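Local coordinates for chorismate synthase (Aquifex aeolicus, PDB 1Q1L), which probably catalyses the FMNH2-dependent anti-1,4-elimination of phosphate from 5-enolpyruvylshikimate-3-phosphate to give chorismate, the precursor for aromatic amino acid biosynthesis, at residues L44-Q48 against E60-A64; R47-Y51 against A139-A143; R145-G149 against A365-I369; S165-I170 against V354-S360; E225-G229 against M323-T328. All coordinates share one frame; numbering follows the deposited sequence.

Interaction 1. Residues L44-Q48 against E60-A64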
# COMPACT_ATOMS: atom_id res chain seq x y z
N LEU A 44 6.02 26.47 -9.54
CA LEU A 44 4.88 27.09 -8.88
C LEU A 44 4.47 28.36 -9.64
O LEU A 44 3.28 28.68 -9.74
CB LEU A 44 5.21 27.44 -7.42
CG LEU A 44 5.43 26.21 -6.52
CD1 LEU A 44 5.79 26.66 -5.11
CD2 LEU A 44 4.17 25.36 -6.51
N ARG A 45 5.45 29.06 -10.19
CA ARG A 45 5.18 30.28 -10.94
C ARG A 45 4.46 30.00 -12.26
O ARG A 45 3.60 30.77 -12.68
CB ARG A 45 6.49 31.05 -11.20
CG ARG A 45 7.07 31.72 -9.96
CD ARG A 45 8.06 32.82 -10.33
NE ARG A 45 9.23 32.31 -11.03
CZ ARG A 45 10.27 31.73 -10.44
NH1 ARG A 45 10.29 31.58 -9.12
NH2 ARG A 45 11.28 31.29 -11.17
N ARG A 46 4.82 28.91 -12.92
CA ARG A 46 4.18 28.55 -14.18
C ARG A 46 2.71 28.23 -13.96
O ARG A 46 1.86 28.59 -14.77
CB ARG A 46 4.88 27.35 -14.82
CG ARG A 46 6.32 27.62 -15.25
CD ARG A 46 6.96 26.37 -15.83
NE ARG A 46 6.26 25.92 -17.04
CZ ARG A 46 5.89 24.66 -17.26
NH1 ARG A 46 6.14 23.72 -16.35
NH2 ARG A 46 5.28 24.34 -18.39
N ARG A 47 2.40 27.55 -12.85
CA ARG A 47 1.01 27.20 -12.56
C ARG A 47 0.19 28.46 -12.27
O ARG A 47 -0.95 28.60 -12.72
CB ARG A 47 0.91 26.27 -11.34
CG ARG A 47 -0.49 25.69 -11.13
CD ARG A 47 -0.64 25.04 -9.76
NE ARG A 47 -0.70 26.04 -8.71
CZ ARG A 47 -1.83 26.51 -8.18
NH1 ARG A 47 -3.01 26.07 -8.59
NH2 ARG A 47 -1.77 27.46 -7.25
N GLN A 48 0.77 29.39 -11.51
CA GLN A 48 0.08 30.63 -11.17
C GLN A 48 -0.32 31.42 -12.41
O GLN A 48 -1.44 31.91 -12.50
CB GLN A 48 0.96 31.51 -10.28
CG GLN A 48 1.09 31.02 -8.86
CD GLN A 48 1.79 32.03 -7.97
OE1 GLN A 48 2.95 32.38 -8.19
NE2 GLN A 48 1.08 32.51 -6.95
N GLU A 60 2.74 38.04 -4.14
CA GLU A 60 1.67 37.33 -4.83
C GLU A 60 2.18 36.00 -5.38
O GLU A 60 1.42 35.04 -5.49
CB GLU A 60 1.13 38.19 -5.98
CG GLU A 60 -0.03 37.56 -6.73
CD GLU A 60 -0.48 38.39 -7.91
OE1 GLU A 60 0.33 38.56 -8.85
OE2 GLU A 60 -1.63 38.87 -7.91
N LYS A 61 3.46 35.95 -5.72
CA LYS A 61 4.06 34.75 -6.27
C LYS A 61 4.19 33.61 -5.26
O LYS A 61 4.67 33.80 -4.14
CB LYS A 61 5.44 35.07 -6.85
CG LYS A 61 5.41 36.11 -7.96
CD LYS A 61 6.73 36.20 -8.71
CE LYS A 61 6.67 37.27 -9.78
NZ LYS A 61 5.49 37.10 -10.69
N ASP A 62 3.75 32.42 -5.66
CA ASP A 62 3.83 31.24 -4.80
C ASP A 62 5.28 30.84 -4.63
O ASP A 62 6.05 30.81 -5.59
CB ASP A 62 3.06 30.07 -5.40
CG ASP A 62 1.60 30.07 -5.01
OD1 ASP A 62 1.31 30.19 -3.80
OD2 ASP A 62 0.74 29.94 -5.91
N THR A 63 5.65 30.52 -3.40
CA THR A 63 7.00 30.10 -3.10
C THR A 63 6.96 28.95 -2.10
O THR A 63 6.09 28.91 -1.22
CB THR A 63 7.84 31.24 -2.50
OG1 THR A 63 7.11 31.87 -1.45
CG2 THR A 63 8.18 32.26 -3.57
N ALA A 64 7.88 28.02 -2.26
CA ALA A 64 7.94 26.88 -1.37
C ALA A 64 9.19 26.97 -0.51
O ALA A 64 10.25 27.40 -0.98
CB ALA A 64 7.96 25.59 -2.17
O HOH W 1 1.18 27.94 -7.86
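Q48 uses both ends of its carboxamide to hold the incoming chain of 60-64. OE1 accepts the amide of D62, D62 N to Q48 OE1 being 2.7 Å with a nearly straight N-H (168°), although that N-H comes from above the amide's carbonyl plane. NE2 gives a hydrogen to E60 O at 2.9 Å, in the plane of the E60 carbonyl and on one of its lone pairs. With CG anti to its own carbonyl carbon (chi1 -73°) and the chain extended beyond, the amide reaches this backbone with both of its polar atoms. A leucine in place of Q48 would probably leave D62 N and E60 O without these mates and let the loop shift. One turn back, L44 CD1 rests on A64 CB at 3.8 Å. A water ties the two sides together, donating to L44 O and to D62 OD2 and accepting from R47 NE at 2.8 Å. D62 OD2 has its main charge partner in R140; its ion pair with R47 NH2, at 3.8 Å, is long. The whole is a helix C-terminus clasping the loop that leads into strand 64-68, beside R47, a predicted NADP(+)-binding residue.

Interaction 2. Residues R47-Y51 against A139-A143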
# COMPACT_ATOMS: atom_id res chain seq x y z
N ARG A 47 2.40 27.55 -12.85
CA ARG A 47 1.01 27.20 -12.56
C ARG A 47 0.19 28.46 -12.27
O ARG A 47 -0.95 28.60 -12.72
CB ARG A 47 0.91 26.27 -11.34
CG ARG A 47 -0.49 25.69 -11.13
CD ARG A 47 -0.64 25.04 -9.76
NE ARG A 47 -0.70 26.04 -8.71
CZ ARG A 47 -1.83 26.51 -8.18
NH1 ARG A 47 -3.01 26.07 -8.59
NH2 ARG A 47 -1.77 27.46 -7.25
N GLN A 48 0.77 29.39 -11.51
CA GLN A 48 0.08 30.63 -11.17
C GLN A 48 -0.32 31.42 -12.41
O GLN A 48 -1.44 31.91 -12.50
CB GLN A 48 0.96 31.51 -10.28
CG GLN A 48 1.09 31.02 -8.86
CD GLN A 48 1.79 32.03 -7.97
OE1 GLN A 48 2.95 32.38 -8.19
NE2 GLN A 48 1.08 32.51 -6.95
N ARG A 49 0.60 31.55 -13.36
CA ARG A 49 0.34 32.29 -14.59
C ARG A 49 -0.60 31.52 -15.52
O ARG A 49 -0.85 31.94 -16.65
CB ARG A 49 1.65 32.59 -15.33
CG ARG A 49 2.68 33.34 -14.49
CD ARG A 49 3.78 33.96 -15.35
NE ARG A 49 5.10 33.40 -15.08
CZ ARG A 49 5.51 32.19 -15.46
NH1 ARG A 49 4.69 31.40 -16.13
NH2 ARG A 49 6.73 31.78 -15.16
N GLY A 50 -1.11 30.39 -15.04
CA GLY A 50 -2.00 29.58 -15.85
C GLY A 50 -3.48 29.90 -15.72
O GLY A 50 -4.30 29.37 -16.47
N TYR A 51 -3.83 30.76 -14.77
CA TYR A 51 -5.23 31.13 -14.58
C TYR A 51 -5.55 32.41 -15.33
O TYR A 51 -6.71 32.82 -15.41
CB TYR A 51 -5.55 31.32 -13.09
CG TYR A 51 -5.47 30.06 -12.27
CD1 TYR A 51 -4.26 29.66 -11.70
CD2 TYR A 51 -6.59 29.25 -12.08
CE1 TYR A 51 -4.17 28.48 -10.96
CE2 TYR A 51 -6.51 28.07 -11.34
CZ TYR A 51 -5.30 27.69 -10.78
OH TYR A 51 -5.22 26.53 -10.06
N ALA A 139 -8.66 23.83 -6.46
CA ALA A 139 -7.47 23.62 -7.27
C ALA A 139 -6.24 24.19 -6.57
O ALA A 139 -5.14 24.14 -7.10
CB ALA A 139 -7.64 24.26 -8.63
N ARG A 140 -6.45 24.76 -5.39
CA ARG A 140 -5.36 25.33 -4.60
C ARG A 140 -4.40 24.19 -4.27
O ARG A 140 -3.19 24.38 -4.23
CB ARG A 140 -5.92 25.92 -3.31
CG ARG A 140 -5.30 27.24 -2.86
CD ARG A 140 -3.81 27.15 -2.55
NE ARG A 140 -3.01 27.72 -3.63
CZ ARG A 140 -1.86 28.36 -3.46
NH1 ARG A 140 -1.35 28.53 -2.25
NH2 ARG A 140 -1.21 28.84 -4.52
N GLU A 141 -4.97 23.01 -4.03
CA GLU A 141 -4.19 21.82 -3.68
C GLU A 141 -3.22 21.41 -4.78
O GLU A 141 -2.18 20.82 -4.50
CB GLU A 141 -5.13 20.66 -3.36
CG GLU A 141 -4.49 19.45 -2.66
CD GLU A 141 -3.79 18.49 -3.61
OE1 GLU A 141 -4.41 18.08 -4.61
OE2 GLU A 141 -2.62 18.13 -3.34
N THR A 142 -3.55 21.71 -6.04
CA THR A 142 -2.67 21.34 -7.14
C THR A 142 -1.31 22.01 -7.00
O THR A 142 -0.32 21.53 -7.54
CB THR A 142 -3.28 21.68 -8.54
OG1 THR A 142 -3.41 23.10 -8.69
CG2 THR A 142 -4.64 21.03 -8.71
N ALA A 143 -1.26 23.12 -6.27
CA ALA A 143 0.01 23.81 -6.07
C ALA A 143 0.99 22.90 -5.32
O ALA A 143 2.20 22.91 -5.59
CB ALA A 143 -0.21 25.10 -5.28
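R47, predicted to bind NADP(+), brings the end of helix 37-48 against A139-A143, the chain leading into helix 142-157, next to residues predicted to bind FMN: S138 is the residue just before A139, and Q264 touches the methyl of A139. The reach comes from the torsions of R47. CG stands anti to the backbone N (chi1 -171°), and a bend at chi3 turns the guanidinium toward A143. A143 lies over one face of that group, its CA 3.5 Å above the plane, and A143 CB comes to 3.4 Å from R47 NH2. The same methyl lies over a face of the R140 guanidinium, although the two planes are turned 56° apart. The two arginines meet at their edges, R47 NH2 to R140 NH2 at 3.1 Å, and what reconciles two positive groups is probably D62, which forms a salt bridge with R140. R140 is also tied to N86. At the other corner of the guanidinium, R47 NH1 lies 3.0 Å from T142 OG1. Y51 comes in here too. A type I turn from Q48 to Y51 ends the helix and carries the tyrosine back, so that R47 NH1 sits at its ring edge, in plane, while Y51 OH touches A139 CB at 3.6 Å. V361 and V362 of helix 356-379 pack on R47 as well. Within 139-143, A139 O takes two hydrogen bonds, from T142 N and, in the carbonyl plane, from T142 OG1 at 2.6 Å.

Interaction 3. Residues R145-G149 against A365-I369; sequences RVAVG and AMLAI
G149 and A365 bring two helices of the layer sandwiched between the protein's sheets almost into backbone contact. Helices 142-157 and 356-379 run at 44° to each other here, with the segment axes 8.3 Å apart, and the tight part of the contact is built on small residues. The CA atoms of G149 and A365 lie 4.2 Å apart, and a CB on G149 would strike the A365 methyl. That methyl presses onto the opposite helix's backbone, A365 CB standing 3.7 Å from V146 CA. I369 continues the seam one turn on: its CG1 sits on the bare CA of G149 at 3.9 Å, and the chain runs out at about a right angle to V148. Replacing I369 by an alanine is likely to open a gap over G149 and leave V148 CG1 without its partner. The other flank keeps the backbones farther apart and is filled by the long chains of R145 and the selenomethionine M366, which bends twice, at chi2 and chi3, to bring its selenium beside the arginine's aliphatic part. This flank too is buried, with W248 of the second subunit packing on both residues. The charge of R145 is met by a salt bridge from NE to E141, and NH1 is hydrogen-bonded to S262. M366 SE lies at the edge of the guanidinium, near its plane, while R145 CD approaches that selenium to 3.6 Å.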
# COMPACT_ATOMS: atom_id res chain seq x y z
N ARG A 145 0.85 19.68 -5.46
CA ARG A 145 1.16 18.61 -6.41
C ARG A 145 2.28 19.05 -7.33
O ARG A 145 3.15 18.26 -7.69
CB ARG A 145 -0.05 18.26 -7.26
CG ARG A 145 -1.25 17.71 -6.52
CD ARG A 145 -2.15 17.01 -7.53
NE ARG A 145 -3.52 16.82 -7.07
CZ ARG A 145 -4.41 16.08 -7.71
NH1 ARG A 145 -4.07 15.45 -8.83
NH2 ARG A 145 -5.64 15.95 -7.23
N VAL A 146 2.25 20.32 -7.72
CA VAL A 146 3.28 20.86 -8.61
C VAL A 146 4.64 20.91 -7.90
O VAL A 146 5.67 20.69 -8.53
CB VAL A 146 2.87 22.26 -9.13
CG1 VAL A 146 4.04 22.93 -9.85
CG2 VAL A 146 1.69 22.13 -10.09
N ALA A 147 4.63 21.19 -6.61
CA ALA A 147 5.88 21.26 -5.84
C ALA A 147 6.52 19.86 -5.76
O ALA A 147 7.73 19.71 -5.96
CB ALA A 147 5.61 21.81 -4.43
N VAL A 148 5.71 18.85 -5.46
CA VAL A 148 6.22 17.49 -5.39
C VAL A 148 6.71 17.09 -6.78
O VAL A 148 7.77 16.46 -6.92
CB VAL A 148 5.12 16.49 -4.93
CG1 VAL A 148 5.58 15.05 -5.16
CG2 VAL A 148 4.81 16.71 -3.44
N GLY A 149 5.94 17.48 -7.79
CA GLY A 149 6.31 17.17 -9.16
C GLY A 149 7.59 17.86 -9.60
O GLY A 149 8.36 17.30 -10.39
N ALA A 365 3.39 17.92 -13.82
CA ALA A 365 3.77 17.49 -12.48
C ALA A 365 3.33 16.05 -12.21
O ALA A 365 4.10 15.25 -11.69
CB ALA A 365 3.15 18.43 -11.45
N MSE A 366 2.09 15.73 -12.56
CA MSE A 366 1.56 14.38 -12.34
C MSE A 366 2.32 13.33 -13.15
O MSE A 366 2.63 12.24 -12.65
CB MSE A 366 0.07 14.33 -12.67
CG MSE A 366 -0.79 15.21 -11.77
SE MSE A 366 -0.41 14.97 -9.86
CE MSE A 366 -0.86 13.10 -9.71
N LEU A 367 2.63 13.66 -14.40
CA LEU A 367 3.37 12.75 -15.26
C LEU A 367 4.78 12.53 -14.72
O LEU A 367 5.31 11.42 -14.79
CB LEU A 367 3.44 13.28 -16.69
CG LEU A 367 4.22 12.35 -17.63
CD1 LEU A 367 3.55 10.97 -17.65
CD2 LEU A 367 4.27 12.94 -19.04
N ALA A 368 5.40 13.58 -14.20
CA ALA A 368 6.75 13.47 -13.66
C ALA A 368 6.77 12.57 -12.42
O ALA A 368 7.72 11.83 -12.18
CB ALA A 368 7.30 14.86 -13.32
N ILE A 369 5.70 12.64 -11.63
CA ILE A 369 5.61 11.82 -10.42
C ILE A 369 5.47 10.35 -10.79
O ILE A 369 6.16 9.49 -10.24
CB ILE A 369 4.41 12.26 -9.56
CG1 ILE A 369 4.67 13.67 -9.01
CG2 ILE A 369 4.20 11.28 -8.39
CD1 ILE A 369 3.52 14.25 -8.22

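Interaction 4. Residues S165-I170 against V354-S360; sequences SFVVSI and VAVPAAS
V167 and P357 meet without any stacking, because flat groups play little part in this contact. The pyrrolidine ring of P357 is approached at its backbone corner, V167 CG2 standing 4.1 Å from P357 CA. The one aromatic ring in the two ranges, that of F166, belongs to a side chain leaving on the far face of the strand, where it forms an edge-to-face pair with Y193. What remains is aliphatic. V356 is central: its CG1, placed between the backbone N and the carbonyl carbon (chi1 76°), reaches between V167 and I170. V167 meets it tip to tip, CG1 to CG1 at 3.9 Å, and I170 CG1 comes closer still, 3.7 Å from V356 CG1. The other branch of I170 turns to the preceding loop, its CG2 lying 4.0 Å from V354 CG1. That V167 and I170, three residues apart, both point at the helix follows from a classic beta bulge, V168 and S169 together facing V230 of the neighbouring strand. At the other end S165 OG lies beside S360 without bonding to it, each hydroxyl being engaged elsewhere, S165 OG with E364 and S360 OG with R203 and P357 O. The helix segment runs at 144° to the strand. Between these two segments the contact is mostly apolar, yet one turn on E364 of the same helix takes the S165 hydroxyl, so both packing and a polar tie are consistent with how helix 356-379 is attached to the five-stranded sheet.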
# COMPACT_ATOMS: atom_id res chain seq x y z
N SER A 165 4.50 20.24 -22.00
CA SER A 165 3.11 20.21 -22.42
C SER A 165 2.73 21.49 -23.16
O SER A 165 3.53 22.41 -23.31
CB SER A 165 2.20 20.04 -21.21
OG SER A 165 2.26 21.19 -20.37
N PHE A 166 1.48 21.54 -23.60
CA PHE A 166 0.96 22.70 -24.31
C PHE A 166 -0.52 22.52 -24.54
O PHE A 166 -1.00 21.40 -24.67
CB PHE A 166 1.71 22.90 -25.64
CG PHE A 166 1.83 21.65 -26.45
CD1 PHE A 166 0.77 21.18 -27.21
CD2 PHE A 166 3.01 20.91 -26.43
CE1 PHE A 166 0.88 19.99 -27.93
CE2 PHE A 166 3.13 19.72 -27.14
CZ PHE A 166 2.06 19.26 -27.89
N VAL A 167 -1.25 23.63 -24.58
CA VAL A 167 -2.69 23.60 -24.80
C VAL A 167 -3.01 23.40 -26.28
O VAL A 167 -2.35 23.98 -27.14
CB VAL A 167 -3.34 24.91 -24.30
CG1 VAL A 167 -4.84 24.88 -24.55
CG2 VAL A 167 -3.05 25.10 -22.82
N VAL A 168 -4.01 22.59 -26.58
CA VAL A 168 -4.39 22.33 -27.96
C VAL A 168 -5.79 22.83 -28.29
O VAL A 168 -6.19 22.87 -29.46
CB VAL A 168 -4.30 20.83 -28.30
CG1 VAL A 168 -2.88 20.34 -28.09
CG2 VAL A 168 -5.27 20.05 -27.44
N SER A 169 -6.54 23.22 -27.27
CA SER A 169 -7.90 23.73 -27.47
C SER A 169 -8.45 24.38 -26.21
O SER A 169 -8.20 23.92 -25.10
CB SER A 169 -8.83 22.60 -27.91
OG SER A 169 -9.05 21.67 -26.86
N ILE A 170 -9.19 25.47 -26.41
CA ILE A 170 -9.83 26.20 -25.32
C ILE A 170 -11.23 26.48 -25.84
O ILE A 170 -11.39 27.19 -26.84
CB ILE A 170 -9.15 27.55 -25.03
CG1 ILE A 170 -7.73 27.32 -24.51
CG2 ILE A 170 -9.96 28.33 -24.00
CD1 ILE A 170 -7.00 28.61 -24.16
N VAL A 354 -9.45 31.65 -17.48
CA VAL A 354 -9.33 30.33 -18.10
C VAL A 354 -8.30 29.51 -17.32
O VAL A 354 -7.20 30.00 -17.05
CB VAL A 354 -8.88 30.44 -19.57
CG1 VAL A 354 -8.92 29.07 -20.23
CG2 VAL A 354 -9.78 31.40 -20.31
N ALA A 355 -8.64 28.28 -16.99
CA ALA A 355 -7.74 27.44 -16.20
C ALA A 355 -6.98 26.34 -16.93
O ALA A 355 -6.10 25.71 -16.34
CB ALA A 355 -8.51 26.84 -15.02
N VAL A 356 -7.29 26.10 -18.20
CA VAL A 356 -6.60 25.04 -18.93
C VAL A 356 -5.08 25.19 -18.94
O VAL A 356 -4.36 24.19 -18.89
CB VAL A 356 -7.12 24.90 -20.39
CG1 VAL A 356 -6.59 26.01 -21.26
CG2 VAL A 356 -6.72 23.54 -20.94
N PRO A 357 -4.55 26.43 -19.00
CA PRO A 357 -3.10 26.59 -19.01
C PRO A 357 -2.48 26.08 -17.72
O PRO A 357 -1.46 25.38 -17.73
CB PRO A 357 -2.91 28.10 -19.17
CG PRO A 357 -4.15 28.52 -19.91
CD PRO A 357 -5.21 27.74 -19.19
N ALA A 358 -3.09 26.43 -16.59
CA ALA A 358 -2.59 25.98 -15.30
C ALA A 358 -2.71 24.46 -15.24
O ALA A 358 -1.78 23.78 -14.81
CB ALA A 358 -3.40 26.62 -14.18
N ALA A 359 -3.84 23.94 -15.69
CA ALA A 359 -4.07 22.50 -15.67
C ALA A 359 -2.92 21.77 -16.34
O ALA A 359 -2.39 20.81 -15.80
CB ALA A 359 -5.39 22.16 -16.37
N SER A 360 -2.54 22.24 -17.53
CA SER A 360 -1.46 21.61 -18.26
C SER A 360 -0.17 21.56 -17.43
O SER A 360 0.58 20.59 -17.52
CB SER A 360 -1.20 22.35 -19.58
OG SER A 360 -0.69 23.65 -19.35

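Interaction 5. Residues E225-G229 against M323-T328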
# COMPACT_ATOMS: atom_id res chain seq x y z
N GLU A 225 -20.05 33.05 -19.51
CA GLU A 225 -19.81 31.64 -19.79
C GLU A 225 -18.37 31.25 -19.47
O GLU A 225 -17.44 32.03 -19.69
CB GLU A 225 -20.11 31.35 -21.26
CG GLU A 225 -21.58 31.41 -21.61
CD GLU A 225 -22.34 30.17 -21.17
OE1 GLU A 225 -22.12 29.71 -20.03
OE2 GLU A 225 -23.17 29.67 -21.96
N SER A 226 -18.20 30.04 -18.94
CA SER A 226 -16.88 29.53 -18.59
C SER A 226 -16.41 28.58 -19.68
O SER A 226 -17.21 28.00 -20.41
CB SER A 226 -16.92 28.82 -17.24
OG SER A 226 -17.94 27.83 -17.20
N LEU A 227 -15.09 28.41 -19.79
CA LEU A 227 -14.51 27.55 -20.81
C LEU A 227 -13.68 26.38 -20.29
O LEU A 227 -13.06 26.46 -19.23
CB LEU A 227 -13.65 28.40 -21.75
CG LEU A 227 -14.16 28.74 -23.16
CD1 LEU A 227 -15.67 28.65 -23.24
CD2 LEU A 227 -13.67 30.14 -23.51
N GLY A 228 -13.68 25.30 -21.06
CA GLY A 228 -12.90 24.13 -20.72
C GLY A 228 -11.73 24.09 -21.68
O GLY A 228 -11.49 25.07 -22.39
N GLY A 229 -11.02 22.98 -21.74
CA GLY A 229 -9.89 22.90 -22.65
C GLY A 229 -9.23 21.54 -22.69
O GLY A 229 -9.53 20.65 -21.89
N MSE A 323 -10.21 18.95 -19.83
CA MSE A 323 -10.68 19.66 -18.64
C MSE A 323 -12.04 20.29 -18.91
O MSE A 323 -12.19 21.06 -19.86
CB MSE A 323 -9.68 20.75 -18.25
CG MSE A 323 -10.06 21.46 -16.96
SE MSE A 323 -9.07 23.08 -16.71
CE MSE A 323 -10.31 24.27 -17.62
N LYS A 324 -13.03 19.98 -18.08
CA LYS A 324 -14.36 20.53 -18.27
C LYS A 324 -14.39 21.99 -17.87
O LYS A 324 -13.50 22.47 -17.16
CB LYS A 324 -15.38 19.75 -17.43
CG LYS A 324 -15.36 20.08 -15.95
CD LYS A 324 -16.45 19.32 -15.21
CE LYS A 324 -16.77 19.95 -13.85
NZ LYS A 324 -15.62 19.95 -12.91
N PRO A 325 -15.41 22.74 -18.32
CA PRO A 325 -15.54 24.16 -18.00
C PRO A 325 -15.59 24.37 -16.48
O PRO A 325 -16.29 23.65 -15.77
CB PRO A 325 -16.86 24.54 -18.66
CG PRO A 325 -16.97 23.59 -19.79
CD PRO A 325 -16.53 22.30 -19.17
N ILE A 326 -14.84 25.36 -16.02
CA ILE A 326 -14.76 25.69 -14.61
C ILE A 326 -16.08 26.31 -14.11
O ILE A 326 -16.82 26.91 -14.89
CB ILE A 326 -13.55 26.63 -14.38
CG1 ILE A 326 -12.58 25.97 -13.39
CG2 ILE A 326 -14.01 28.01 -13.94
CD1 ILE A 326 -12.12 24.58 -13.82
N PRO A 327 -16.37 26.20 -12.80
CA PRO A 327 -17.59 26.73 -12.20
C PRO A 327 -18.80 26.99 -13.10
O PRO A 327 -18.97 26.34 -14.13
CB PRO A 327 -17.07 27.97 -11.49
CG PRO A 327 -15.73 27.43 -10.89
CD PRO A 327 -15.30 26.23 -11.78
N THR A 328 -19.64 27.93 -12.67
CA THR A 328 -20.86 28.30 -13.40
C THR A 328 -21.41 27.15 -14.24
O THR A 328 -22.62 27.03 -14.42
CB THR A 328 -20.63 29.52 -14.31
OG1 THR A 328 -19.77 29.16 -15.40
CG2 THR A 328 -19.99 30.66 -13.52
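G229 and M323 form the backbone part of this contact, an antiparallel hydrogen-bonded pair: G229 N to M323 O is 2.9 Å and M323 N to G229 O is 2.8 Å, the second running at 170° through its hydrogen. Beyond the pair the chains keep opposite directions, and the next clear bond runs from a side chain to a backbone carbonyl. S226 supplies it. Its OG, set between the backbone N and the carbonyl carbon (chi1 53°), donates to I326 O at 2.7 Å, nearly along the C=O axis, and lies 2.9 Å from T328 OG1. Packing fills the middle. G228 passes so near that its CA is 3.3 Å from M323 O, and a CB there would collide with that oxygen. P325 CG sits 3.9 Å from G228 N, while the selenomethionine M323, bent at chi3, swings CE back to 3.9 Å from L227 O. Residues 324-328 are predicted to bind FMN, and this contact lies along that stretch of chain. The pair stands where strand 229-236 begins and strand 317-323 ends. L227 turns away onto Y216 and V220 of helix 210-221, with F281 of the second subunit also against it. M323 touches A355 just ahead of helix 356-379, and K324 bonds through its backbone to A265.

Interactions 3 and 4 are core: both use helix 356-379, on helix 142-157 in one and on the sheet in the other, and both rest mainly on apolar packing. Interactions 1 and 2 are only partly buried and share R47 and Q48 at the end of helix 37-48; there charges and amides do the work, linked by the salt bridge from D62 to R140. Interaction 5, though farthest from the chain's centre, is also largely buried; it relies on backbone pairing, and like interaction 3 it meets the second subunit. The joints are plain: R47 packs on V146, G50 O probably bonds to A358 N, and M323 packs against V356 and A359.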